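Local coordinates for kinesin-like protein (Caenorhabditis elegans, PDB 5X3E) that probably hydrolyses ATP through a P-loop kinesin motor domain of the kinesin-6 family to drive movement along microtubules, at residues S35-G47 / F83-V96. Sequence-based numbering, arbitrary orientation.
Sequences SIEVVCRLCPYTG and FGRVFSENDGQATV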
loop_
_atom_site.group_PDB
_atom_site.type_symbol
_atom_site.label_atom_id
_atom_site.label_comp_id
_atom_site.label_asym_id
_atom_site.label_seq_id
_atom_site.Cartn_x
_atom_site.Cartn_y
_atom_site.Cartn_z
ATOM N N SER A 35 3.503 1.467 16.807
ATOM C CA SER A 35 2.114 1.879 16.728
ATOM C C SER A 35 1.855 2.540 15.378
ATOM O O SER A 35 2.754 2.684 14.543
ATOM C CB SER A 35 1.781 2.825 17.881
ATOM O OG SER A 35 2.094 2.223 19.125
ATOM N N ILE A 36 0.608 2.949 15.143
ATOM C CA ILE A 36 0.311 3.662 13.911
ATOM C C ILE A 36 0.949 5.045 13.975
ATOM O O ILE A 36 0.932 5.714 15.019
ATOM C CB ILE A 36 -1.206 3.756 13.670
ATOM C CG1 ILE A 36 -1.484 4.583 12.409
ATOM C CG2 ILE A 36 -1.917 4.351 14.874
ATOM C CD1 ILE A 36 -2.943 4.695 12.054
ATOM N N GLU A 37 1.549 5.465 12.867
ATOM C CA GLU A 37 2.088 6.808 12.739
ATOM C C GLU A 37 1.368 7.523 11.606
ATOM O O GLU A 37 1.063 6.919 10.573
ATOM C CB GLU A 37 3.597 6.792 12.475
ATOM C CG GLU A 37 4.245 8.165 12.580
ATOM C CD GLU A 37 5.678 8.198 12.080
ATOM O OE1 GLU A 37 6.458 9.025 12.597
ATOM O OE2 GLU A 37 6.034 7.392 11.192
ATOM N N VAL A 38 1.087 8.804 11.813
ATOM C CA VAL A 38 0.485 9.652 10.794
ATOM C C VAL A 38 1.453 10.786 10.502
ATOM O O VAL A 38 1.869 11.506 11.420
ATOM C CB VAL A 38 -0.881 10.201 11.235
ATOM C CG1 VAL A 38 -1.473 11.067 10.142
ATOM C CG2 VAL A 38 -1.818 9.059 11.572
ATOM N N VAL A 39 1.816 10.941 9.230
ATOM C CA VAL A 39 2.687 12.025 8.800
ATOM C C VAL A 39 1.936 12.840 7.756
ATOM O O VAL A 39 0.948 12.391 7.167
ATOM C CB VAL A 39 4.036 11.532 8.238
ATOM C CG1 VAL A 39 4.709 10.579 9.216
ATOM C CG2 VAL A 39 3.849 10.888 6.871
ATOM N N CYS A 40 2.405 14.062 7.549
ATOM C CA CYS A 40 1.734 15.015 6.682
ATOM C C CYS A 40 2.748 15.614 5.715
ATOM O O CYS A 40 3.895 15.875 6.092
ATOM C CB CYS A 40 1.046 16.106 7.514
ATOM S SG CYS A 40 0.152 17.338 6.559
ATOM N N ARG A 41 2.327 15.819 4.467
ATOM C CA ARG A 41 3.208 16.335 3.424
ATOM C C ARG A 41 2.523 17.481 2.695
ATOM O O ARG A 41 1.462 17.290 2.091
ATOM C CB ARG A 41 3.608 15.249 2.424
ATOM C CG ARG A 41 4.525 15.787 1.342
ATOM C CD ARG A 41 4.787 14.782 0.245
ATOM N NE ARG A 41 5.994 15.133 -0.495
ATOM C CZ ARG A 41 6.429 14.484 -1.568
ATOM N NH1 ARG A 41 5.749 13.447 -2.036
ATOM N NH2 ARG A 41 7.543 14.874 -2.174
ATOM N N LEU A 42 3.150 18.657 2.731
ATOM C CA LEU A 42 2.638 19.819 2.017
ATOM C C LEU A 42 3.132 19.803 0.572
ATOM O O LEU A 42 4.316 19.554 0.314
ATOM C CB LEU A 42 3.105 21.111 2.697
ATOM C CG LEU A 42 2.939 21.313 4.208
ATOM C CD1 LEU A 42 3.103 22.790 4.566
ATOM C CD2 LEU A 42 1.641 20.760 4.739
ATOM N N CYS A 43 2.235 20.071 -0.364
ATOM C CA CYS A 43 2.659 20.184 -1.750
ATOM C C CYS A 43 3.158 21.605 -2.027
ATOM O O CYS A 43 2.921 22.520 -1.233
ATOM C CB CYS A 43 1.506 19.832 -2.684
ATOM S SG CYS A 43 0.065 20.856 -2.438
ATOM N N PRO A 44 3.872 21.816 -3.135
ATOM C CA PRO A 44 4.319 23.177 -3.464
ATOM C C PRO A 44 3.148 24.143 -3.619
ATOM O O PRO A 44 2.115 23.809 -4.204
ATOM C CB PRO A 44 5.085 22.992 -4.781
ATOM C CG PRO A 44 4.687 21.626 -5.286
ATOM C CD PRO A 44 4.456 20.823 -4.053
ATOM N N TYR A 45 3.319 25.348 -3.070
ATOM C CA TYR A 45 2.296 26.394 -3.095
ATOM C C TYR A 45 2.961 27.748 -3.304
ATOM O O TYR A 45 3.673 28.233 -2.418
ATOM C CB TYR A 45 1.471 26.393 -1.809
ATOM C CG TYR A 45 0.564 27.596 -1.674
ATOM C CD1 TYR A 45 -0.430 27.853 -2.607
ATOM C CD2 TYR A 45 0.703 28.477 -0.608
ATOM C CE1 TYR A 45 -1.255 28.949 -2.488
ATOM C CE2 TYR A 45 -0.120 29.576 -0.479
ATOM C CZ TYR A 45 -1.100 29.806 -1.420
ATOM O OH TYR A 45 -1.918 30.905 -1.294
ATOM N N THR A 46 2.730 28.354 -4.466
ATOM C CA THR A 46 3.317 29.652 -4.806
ATOM C C THR A 46 2.319 30.789 -4.577
ATOM O O THR A 46 1.958 31.530 -5.493
ATOM C CB THR A 46 3.805 29.640 -6.252
ATOM O OG1 THR A 46 2.687 29.460 -7.130
ATOM C CG2 THR A 46 4.791 28.503 -6.468
ATOM N N GLY A 47 1.864 30.928 -3.328
ATOM C CA GLY A 47 0.923 31.969 -2.975
ATOM C C GLY A 47 1.350 32.700 -1.713
ATOM O O GLY A 47 2.280 32.291 -1.016
ATOM N N PHE A 83 1.740 15.815 14.170
ATOM C CA PHE A 83 1.989 14.575 13.455
ATOM C C PHE A 83 3.362 14.042 13.838
ATOM O O PHE A 83 4.187 14.750 14.421
ATOM C CB PHE A 83 1.917 14.786 11.937
ATOM C CG PHE A 83 0.590 15.283 11.456
ATOM C CD1 PHE A 83 -0.435 14.398 11.173
ATOM C CD2 PHE A 83 0.367 16.639 11.285
ATOM C CE1 PHE A 83 -1.657 14.854 10.727
ATOM C CE2 PHE A 83 -0.852 17.101 10.840
ATOM C CZ PHE A 83 -1.866 16.206 10.563
ATOM N N GLY A 84 3.611 12.779 13.497
ATOM C CA GLY A 84 4.922 12.208 13.735
ATOM C C GLY A 84 6.026 12.897 12.964
ATOM O O GLY A 84 7.187 12.853 13.384
ATOM N N ARG A 85 5.685 13.543 11.851
ATOM C CA ARG A 85 6.630 14.266 11.010
ATOM C C ARG A 85 5.832 15.078 10.000
ATOM O O ARG A 85 4.813 14.604 9.491
ATOM C CB ARG A 85 7.588 13.300 10.292
ATOM C CG ARG A 85 8.416 13.953 9.190
ATOM C CD ARG A 85 9.487 14.882 9.757
ATOM N NE ARG A 85 10.177 15.623 8.703
ATOM C CZ ARG A 85 11.238 15.190 8.027
ATOM N NH1 ARG A 85 11.763 13.995 8.283
ATOM N NH2 ARG A 85 11.773 15.958 7.086
ATOM N N VAL A 86 6.282 16.302 9.732
ATOM C CA VAL A 86 5.657 17.165 8.733
ATOM C C VAL A 86 6.680 17.445 7.644
ATOM O O VAL A 86 7.775 17.945 7.930
ATOM C CB VAL A 86 5.131 18.477 9.338
ATOM C CG1 VAL A 86 4.563 19.370 8.239
ATOM C CG2 VAL A 86 4.067 18.199 10.392
ATOM N N PHE A 87 6.335 17.103 6.407
ATOM C CA PHE A 87 7.159 17.436 5.254
ATOM C C PHE A 87 6.686 18.738 4.630
ATOM O O PHE A 87 5.483 18.980 4.516
ATOM C CB PHE A 87 7.115 16.329 4.202
ATOM C CG PHE A 87 7.551 14.986 4.710
ATOM C CD1 PHE A 87 8.897 14.677 4.814
ATOM C CD2 PHE A 87 6.616 14.027 5.067
ATOM C CE1 PHE A 87 9.303 13.444 5.274
ATOM C CE2 PHE A 87 7.016 12.794 5.526
ATOM C CZ PHE A 87 8.361 12.501 5.631
ATOM N N SER A 88 7.642 19.573 4.230
ATOM C CA SER A 88 7.373 20.837 3.565
ATOM C C SER A 88 7.571 20.678 2.059
ATOM O O SER A 88 7.852 19.586 1.556
ATOM C CB SER A 88 8.266 21.938 4.136
ATOM O OG SER A 88 9.629 21.684 3.846
ATOM N N GLU A 89 7.421 21.789 1.329
ATOM C CA GLU A 89 7.663 21.768 -0.111
ATOM C C GLU A 89 9.106 21.410 -0.444
ATOM O O GLU A 89 9.383 20.879 -1.525
ATOM C CB GLU A 89 7.328 23.128 -0.721
ATOM C CG GLU A 89 6.017 23.732 -0.256
ATOM C CD GLU A 89 5.791 25.115 -0.839
ATOM O OE1 GLU A 89 4.735 25.720 -0.552
ATOM O OE2 GLU A 89 6.670 25.592 -1.589
ATOM N N ASN A 90 10.033 21.685 0.469
ATOM C CA ASN A 90 11.438 21.439 0.183
ATOM C C ASN A 90 11.806 19.965 0.302
ATOM O O ASN A 90 12.759 19.516 -0.345
ATOM C CB ASN A 90 12.302 22.286 1.111
ATOM C CG ASN A 90 11.960 23.760 1.030
ATOM O OD1 ASN A 90 11.452 24.345 1.988
ATOM N ND2 ASN A 90 12.235 24.368 -0.118
ATOM N N ASP A 91 11.075 19.203 1.112
ATOM C CA ASP A 91 11.364 17.785 1.289
ATOM C C ASP A 91 11.016 17.031 0.008
ATOM O O ASP A 91 9.845 16.958 -0.379
ATOM C CB ASP A 91 10.585 17.235 2.481
ATOM C CG ASP A 91 11.107 17.752 3.813
ATOM O OD1 ASP A 91 12.323 17.640 4.071
ATOM O OD2 ASP A 91 10.297 18.277 4.605
ATOM N N GLY A 92 12.029 16.453 -0.644
ATOM C CA GLY A 92 11.834 15.763 -1.904
ATOM C C GLY A 92 11.412 14.305 -1.731
ATOM O O GLY A 92 11.192 13.812 -0.626
ATOM N N GLN A 93 11.302 13.615 -2.870
ATOM C CA GLN A 93 10.813 12.238 -2.872
ATOM C C GLN A 93 11.714 11.331 -2.045
ATOM O O GLN A 93 11.234 10.513 -1.250
ATOM C CB GLN A 93 10.728 11.716 -4.305
ATOM C CG GLN A 93 9.810 12.497 -5.219
ATOM C CD GLN A 93 8.350 12.255 -4.932
ATOM O OE1 GLN A 93 7.842 12.599 -3.865
ATOM N NE2 GLN A 93 7.661 11.651 -5.890
ATOM N N ALA A 94 13.029 11.448 -2.239
ATOM C CA ALA A 94 13.972 10.599 -1.519
ATOM C C ALA A 94 13.832 10.774 -0.012
ATOM O O ALA A 94 13.918 9.799 0.743
ATOM C CB ALA A 94 15.398 10.911 -1.967
ATOM N N THR A 95 13.618 12.009 0.446
ATOM C CA THR A 95 13.458 12.239 1.879
ATOM C C THR A 95 12.169 11.616 2.394
ATOM O O THR A 95 12.160 10.977 3.453
ATOM C CB THR A 95 13.497 13.737 2.188
ATOM O OG1 THR A 95 14.783 14.266 1.841
ATOM C CG2 THR A 95 13.234 13.985 3.662
ATOM N N VAL A 96 11.071 11.793 1.655
ATOM C CA VAL A 96 9.810 11.155 2.022
ATOM C C VAL A 96 9.977 9.643 2.073
ATOM O O VAL A 96 9.616 8.997 3.061
ATOM C CB VAL A 96 8.694 11.559 1.044
ATOM C CG1 VAL A 96 7.444 10.716 1.290
ATOM C CG2 VAL A 96 8.373 13.025 1.199
#
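C40 lays its CB over one face of the F83 ring, 3.9 Å from the centroid, while V38 CG1 meets the same ring at its edge. The F87 ring takes V39 CG2 at its edge, R85 CG over one face and V96 CG2 over the other. These rings flank a short parallel β-pairing in which strand 86-87 adds to strand 37-42 of the kinesin motor domain's central sheet; strand 404-411 pairs along the opposite edge of 37-42. Beta-branched V38 and V39 suit such a strand, and small C40 lets the phenyl face come close. C40 N gives its hydrogen to R85 O, C40 O accepts from F87 N at 2.7 Å, and L42 N then reaches F87 O, the alternation of parallel strands.

R41 leaves the sheet on the F87 side, its CG anti to the backbone N (chi1 -180°) and the chain extended from there to NE, a reach that brings the guanidinium to helix 93-109. There V96 CG2 covers one guanidinium face, and NH1 and NH2 both grip Q93 OE1 at 2.9 Å, the amide nearly coplanar. T129 also binds NH1, while Q93 NE2 turns to the carbonyls of G138 and Y128. A methionine here, with no side-chain N-H to give, would probably weaken the link between strand and helix, Q93 OE1 losing both guanidinium donors. Beyond the strand, extended E89 reaches back along P44, its OE1 accepting a weak bond from Y45 N at 2.9 Å.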